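Local coordinates for response regulator receiver protein (Pseudoalteromonas atlantica T6c, PDB 3KTO) that is a receiver-domain protein of the CheY-like family that probably takes part in two-component signalling and transcription regulation, at residues S41-Q46 / L71-K76; G53-A58 / H118-I123. One frame throughout, in Å; residues are numbered along the deposited sequence.

Contact 1: residues S41-Q46 / L71-K76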
# COMPACT_ATOMS: atom_id res chain seq x y z
N SER A 41 2.10 -4.26 20.85
CA SER A 41 2.29 -3.00 21.55
C SER A 41 1.03 -2.56 22.29
O SER A 41 1.09 -2.11 23.43
CB SER A 41 2.71 -1.90 20.57
OG SER A 41 2.88 -0.68 21.25
N PHE A 42 -0.12 -2.68 21.63
CA PHE A 42 -1.37 -2.30 22.27
C PHE A 42 -1.71 -3.18 23.46
O PHE A 42 -2.27 -2.71 24.45
CB PHE A 42 -2.55 -2.37 21.30
CG PHE A 42 -3.87 -2.10 21.96
CD1 PHE A 42 -4.22 -0.80 22.34
CD2 PHE A 42 -4.74 -3.14 22.26
CE1 PHE A 42 -5.40 -0.55 23.03
CE2 PHE A 42 -5.92 -2.91 22.94
CZ PHE A 42 -6.26 -1.60 23.33
N MSE A 43 -1.38 -4.47 23.36
CA MSE A 43 -1.67 -5.41 24.44
C MSE A 43 -0.87 -5.15 25.71
O MSE A 43 -1.13 -5.75 26.74
CB MSE A 43 -1.46 -6.85 23.97
CG MSE A 43 -2.51 -7.32 22.99
SE MSE A 43 -4.29 -7.18 23.70
CE MSE A 43 -4.78 -9.05 23.54
N ARG A 44 0.11 -4.25 25.63
CA ARG A 44 0.93 -3.91 26.79
C ARG A 44 0.34 -2.67 27.44
O ARG A 44 0.78 -2.23 28.51
CB ARG A 44 2.36 -3.59 26.37
CG ARG A 44 3.21 -4.79 26.00
CD ARG A 44 4.56 -4.33 25.49
NE ARG A 44 5.53 -5.42 25.39
CZ ARG A 44 5.34 -6.54 24.71
NH1 ARG A 44 4.21 -6.74 24.05
NH2 ARG A 44 6.29 -7.47 24.67
N GLN A 45 -0.67 -2.11 26.79
CA GLN A 45 -1.33 -0.89 27.26
C GLN A 45 -2.42 -1.15 28.27
O GLN A 45 -3.29 -1.99 28.06
CB GLN A 45 -1.91 -0.15 26.06
CG GLN A 45 -2.69 1.11 26.41
CD GLN A 45 -1.81 2.17 27.04
OE1 GLN A 45 -0.75 2.51 26.52
NE2 GLN A 45 -2.26 2.71 28.17
N GLN A 46 -2.37 -0.43 29.38
CA GLN A 46 -3.38 -0.56 30.42
C GLN A 46 -4.60 0.20 29.89
O GLN A 46 -4.60 1.43 29.85
CB GLN A 46 -2.88 0.07 31.73
CG GLN A 46 -2.96 -0.84 32.95
CD GLN A 46 -4.39 -1.18 33.37
OE1 GLN A 46 -4.61 -1.85 34.38
NE2 GLN A 46 -5.36 -0.71 32.59
N LEU A 71 -9.62 -7.64 17.99
CA LEU A 71 -10.95 -7.24 18.44
C LEU A 71 -11.66 -8.43 19.11
O LEU A 71 -12.24 -8.29 20.17
CB LEU A 71 -11.80 -6.74 17.26
CG LEU A 71 -13.28 -6.45 17.55
CD1 LEU A 71 -13.42 -5.52 18.76
CD2 LEU A 71 -13.91 -5.80 16.31
N GLU A 72 -11.61 -9.59 18.46
CA GLU A 72 -12.24 -10.78 19.01
C GLU A 72 -11.68 -11.13 20.39
O GLU A 72 -12.42 -11.49 21.30
CB GLU A 72 -12.05 -11.96 18.05
CG GLU A 72 -12.66 -11.71 16.66
CD GLU A 72 -12.35 -12.81 15.66
OE1 GLU A 72 -11.35 -13.53 15.83
OE2 GLU A 72 -13.10 -12.92 14.67
N THR A 73 -10.37 -11.01 20.54
CA THR A 73 -9.72 -11.31 21.81
C THR A 73 -10.21 -10.38 22.92
O THR A 73 -10.55 -10.83 24.01
CB THR A 73 -8.20 -11.18 21.71
OG1 THR A 73 -7.70 -12.22 20.85
CG2 THR A 73 -7.55 -11.28 23.09
N LEU A 74 -10.23 -9.08 22.63
CA LEU A 74 -10.68 -8.09 23.60
C LEU A 74 -12.13 -8.31 23.99
O LEU A 74 -12.50 -8.16 25.15
CB LEU A 74 -10.51 -6.69 23.03
CG LEU A 74 -9.08 -6.22 22.74
CD1 LEU A 74 -9.14 -4.88 22.05
CD2 LEU A 74 -8.27 -6.13 24.03
N VAL A 75 -12.96 -8.65 23.00
CA VAL A 75 -14.38 -8.89 23.27
C VAL A 75 -14.52 -10.13 24.14
O VAL A 75 -15.39 -10.21 25.00
CB VAL A 75 -15.17 -9.09 21.95
CG1 VAL A 75 -16.59 -9.57 22.26
CG2 VAL A 75 -15.21 -7.79 21.17
N LYS A 76 -13.65 -11.11 23.91
CA LYS A 76 -13.67 -12.33 24.68
C LYS A 76 -13.29 -12.02 26.13
O LYS A 76 -13.78 -12.66 27.06
CB LYS A 76 -12.69 -13.34 24.08
CG LYS A 76 -12.95 -14.76 24.50
CD LYS A 76 -11.92 -15.70 23.89
CE LYS A 76 -12.33 -17.14 24.12
NZ LYS A 76 -12.57 -17.44 25.56

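Contact 2: residues G53-A58 / H118-I123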
# COMPACT_ATOMS: atom_id res chain seq x y z
N GLY A 53 -13.50 4.43 22.70
CA GLY A 53 -13.56 3.68 21.45
C GLY A 53 -12.22 3.24 20.90
O GLY A 53 -11.17 3.53 21.48
N MSE A 54 -12.25 2.54 19.77
CA MSE A 54 -11.04 2.06 19.12
C MSE A 54 -11.16 2.05 17.59
O MSE A 54 -12.26 1.97 17.04
CB MSE A 54 -10.69 0.63 19.58
CG MSE A 54 -10.18 0.53 21.03
SE MSE A 54 -9.45 -1.22 21.49
CE MSE A 54 -8.11 -1.30 20.16
N ILE A 55 -10.02 2.16 16.93
CA ILE A 55 -9.94 2.12 15.47
C ILE A 55 -8.82 1.12 15.23
O ILE A 55 -7.71 1.28 15.77
CB ILE A 55 -9.56 3.47 14.87
CG1 ILE A 55 -10.63 4.51 15.25
CG2 ILE A 55 -9.42 3.35 13.36
CD1 ILE A 55 -10.42 5.89 14.63
N ILE A 56 -9.11 0.09 14.45
CA ILE A 56 -8.12 -0.95 14.22
C ILE A 56 -8.02 -1.34 12.75
O ILE A 56 -9.04 -1.54 12.07
CB ILE A 56 -8.49 -2.22 15.04
CG1 ILE A 56 -8.68 -1.86 16.52
CG2 ILE A 56 -7.41 -3.27 14.89
CD1 ILE A 56 -9.11 -3.06 17.39
N GLU A 57 -6.78 -1.44 12.27
CA GLU A 57 -6.49 -1.85 10.90
C GLU A 57 -6.71 -3.35 10.93
O GLU A 57 -6.18 -4.05 11.79
CB GLU A 57 -5.03 -1.51 10.56
CG GLU A 57 -4.37 -2.38 9.47
CD GLU A 57 -5.04 -2.30 8.11
OE1 GLU A 57 -5.15 -1.19 7.55
OE2 GLU A 57 -5.46 -3.36 7.60
N ALA A 58 -7.52 -3.84 10.00
CA ALA A 58 -7.85 -5.26 9.94
C ALA A 58 -6.67 -6.19 9.73
O ALA A 58 -6.65 -7.30 10.28
CB ALA A 58 -8.91 -5.53 8.83
N HIS A 118 -17.61 11.14 11.00
CA HIS A 118 -18.95 10.86 11.50
C HIS A 118 -18.96 9.68 12.47
O HIS A 118 -19.56 9.77 13.55
CB HIS A 118 -19.89 10.59 10.33
CG HIS A 118 -21.29 10.28 10.75
ND1 HIS A 118 -21.69 9.03 11.17
CD2 HIS A 118 -22.38 11.08 10.88
CE1 HIS A 118 -22.96 9.06 11.53
NE2 HIS A 118 -23.40 10.30 11.37
N ASP A 119 -18.31 8.59 12.09
CA ASP A 119 -18.27 7.40 12.95
C ASP A 119 -17.66 7.70 14.31
O ASP A 119 -18.13 7.20 15.34
CB ASP A 119 -17.45 6.28 12.29
CG ASP A 119 -18.20 5.61 11.16
OD1 ASP A 119 -19.42 5.86 11.02
OD2 ASP A 119 -17.56 4.84 10.41
N VAL A 120 -16.60 8.50 14.32
CA VAL A 120 -15.94 8.85 15.57
C VAL A 120 -16.81 9.79 16.43
O VAL A 120 -16.91 9.60 17.64
CB VAL A 120 -14.58 9.51 15.29
CG1 VAL A 120 -13.97 10.02 16.59
CG2 VAL A 120 -13.65 8.49 14.63
N GLN A 121 -17.42 10.78 15.80
CA GLN A 121 -18.28 11.71 16.53
C GLN A 121 -19.41 10.94 17.20
O GLN A 121 -19.80 11.23 18.33
CB GLN A 121 -18.87 12.75 15.57
CG GLN A 121 -19.56 13.91 16.27
CD GLN A 121 -18.59 14.78 17.05
OE1 GLN A 121 -18.55 14.74 18.29
NE2 GLN A 121 -17.79 15.57 16.34
N GLN A 122 -19.93 9.94 16.49
CA GLN A 122 -21.01 9.12 17.02
C GLN A 122 -20.56 8.42 18.30
O GLN A 122 -21.30 8.37 19.29
CB GLN A 122 -21.44 8.08 15.97
CG GLN A 122 -22.61 7.22 16.41
CD GLN A 122 -23.12 6.31 15.30
OE1 GLN A 122 -23.59 6.79 14.26
NE2 GLN A 122 -23.03 5.00 15.51
N ILE A 123 -19.34 7.89 18.30
CA ILE A 123 -18.80 7.22 19.47
C ILE A 123 -18.63 8.24 20.60
O ILE A 123 -18.90 7.94 21.77
CB ILE A 123 -17.43 6.58 19.15
CG1 ILE A 123 -17.61 5.42 18.17
CG2 ILE A 123 -16.75 6.11 20.44
CD1 ILE A 123 -16.31 4.84 17.65

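Contact 1: residues S41-Q46 / L71-K76
F42 turns its CG trans to the backbone N (chi1 175°) and L74 puts its CG on the N side, trans to the carbonyl carbon (chi1 -64°), so that ring and isobutyl group meet between helix 39-42 and helix 66-76. The meeting is at one ring corner: F42 CE2 lies 3.9 Å from L74 CD1, which approaches the ring obliquely, and L74 CD2 is the second neighbour of F42 CE2 at 4.1 Å. M43, a selenomethionine, works differently. CB of M43 does not point straight at the helix, but bends at chi2 and chi3 carry the chain across: M43 SE runs past L74 CD2 at 4.1 Å, and M43 CE ends 3.6 Å from T73 CG2. T73 OG1 hydrogen-bonds to E69 O, one helical turn earlier, while its CG2 methyl faces M43. No hydrogen bond spans the contact, and the nearest CA atoms, those of M43 and L74, are 9.4 Å apart; side chains alone bridge the gap. F42 also packs edge-to-face with F36 and with Y10, which places the ring against strands 32-36 and 8-12. Two neighbouring helices packed on one face of a parallel sheet are characteristic of the CheY-like receiver fold.

Contact 2: residues G53-A58 / H118-I123
G53 meets I123 where strand 51-57, the middle strand of the five-stranded parallel sheet of this CheY-like (beta-alpha)5 receiver domain, packs against the C-terminal helix 113-127. The backbone comes close here, the CA atoms of G53 and I123 being 6.6 Å apart, and the I123 CG2 methyl lies 4.1 Å from G53 CA. M54 directs its side chain away from helix 113-127, to the other face of the sheet. At I55 the strand reaches the helix again. Its CB does not aim straight at the partner, but CG1 stands trans to the carbonyl carbon (chi1 -61°) and the chain continues extended (chi2 -176°), carrying CD1 over to V120. L22 and L26 of helix 16-26 also touch I55, and L26 touches V120, so this pair is enclosed where both helices cover the same face. Further along, E57 sits at the strand end, probably the position that holds the phosphoacceptor aspartate in typical receivers; it forms a salt bridge with K109 and touches D13 and H14. The two segments share no hydrogen bond; the I55 and V120 side chains cross nearly at right angles, with I55 CD1 4.1 Å from V120 CG2.

Overall arrangement
Strand 51-57 relates the two contacts, whose centres lie about 16 Å apart on opposite faces of the sheet. Contact 2 is the core one: all four touching residues are buried, and its centre is about 5 Å from that of the chain. Contact 1 lies farther out, its centre at about 12 Å, with two of its four touching residues buried. Both are apolar, but contact 1 joins the end region of one short helix and its following turn to helix 66-76 through an aromatic ring and a bent selenomethionine side chain, whereas contact 2 sets branched aliphatic side chains on a strand, partly against its backbone. M54 connects them: M54 CE packs 3.7 Å from F42 CZ, and M54 SE lies 3.7 Å from L74 CD1.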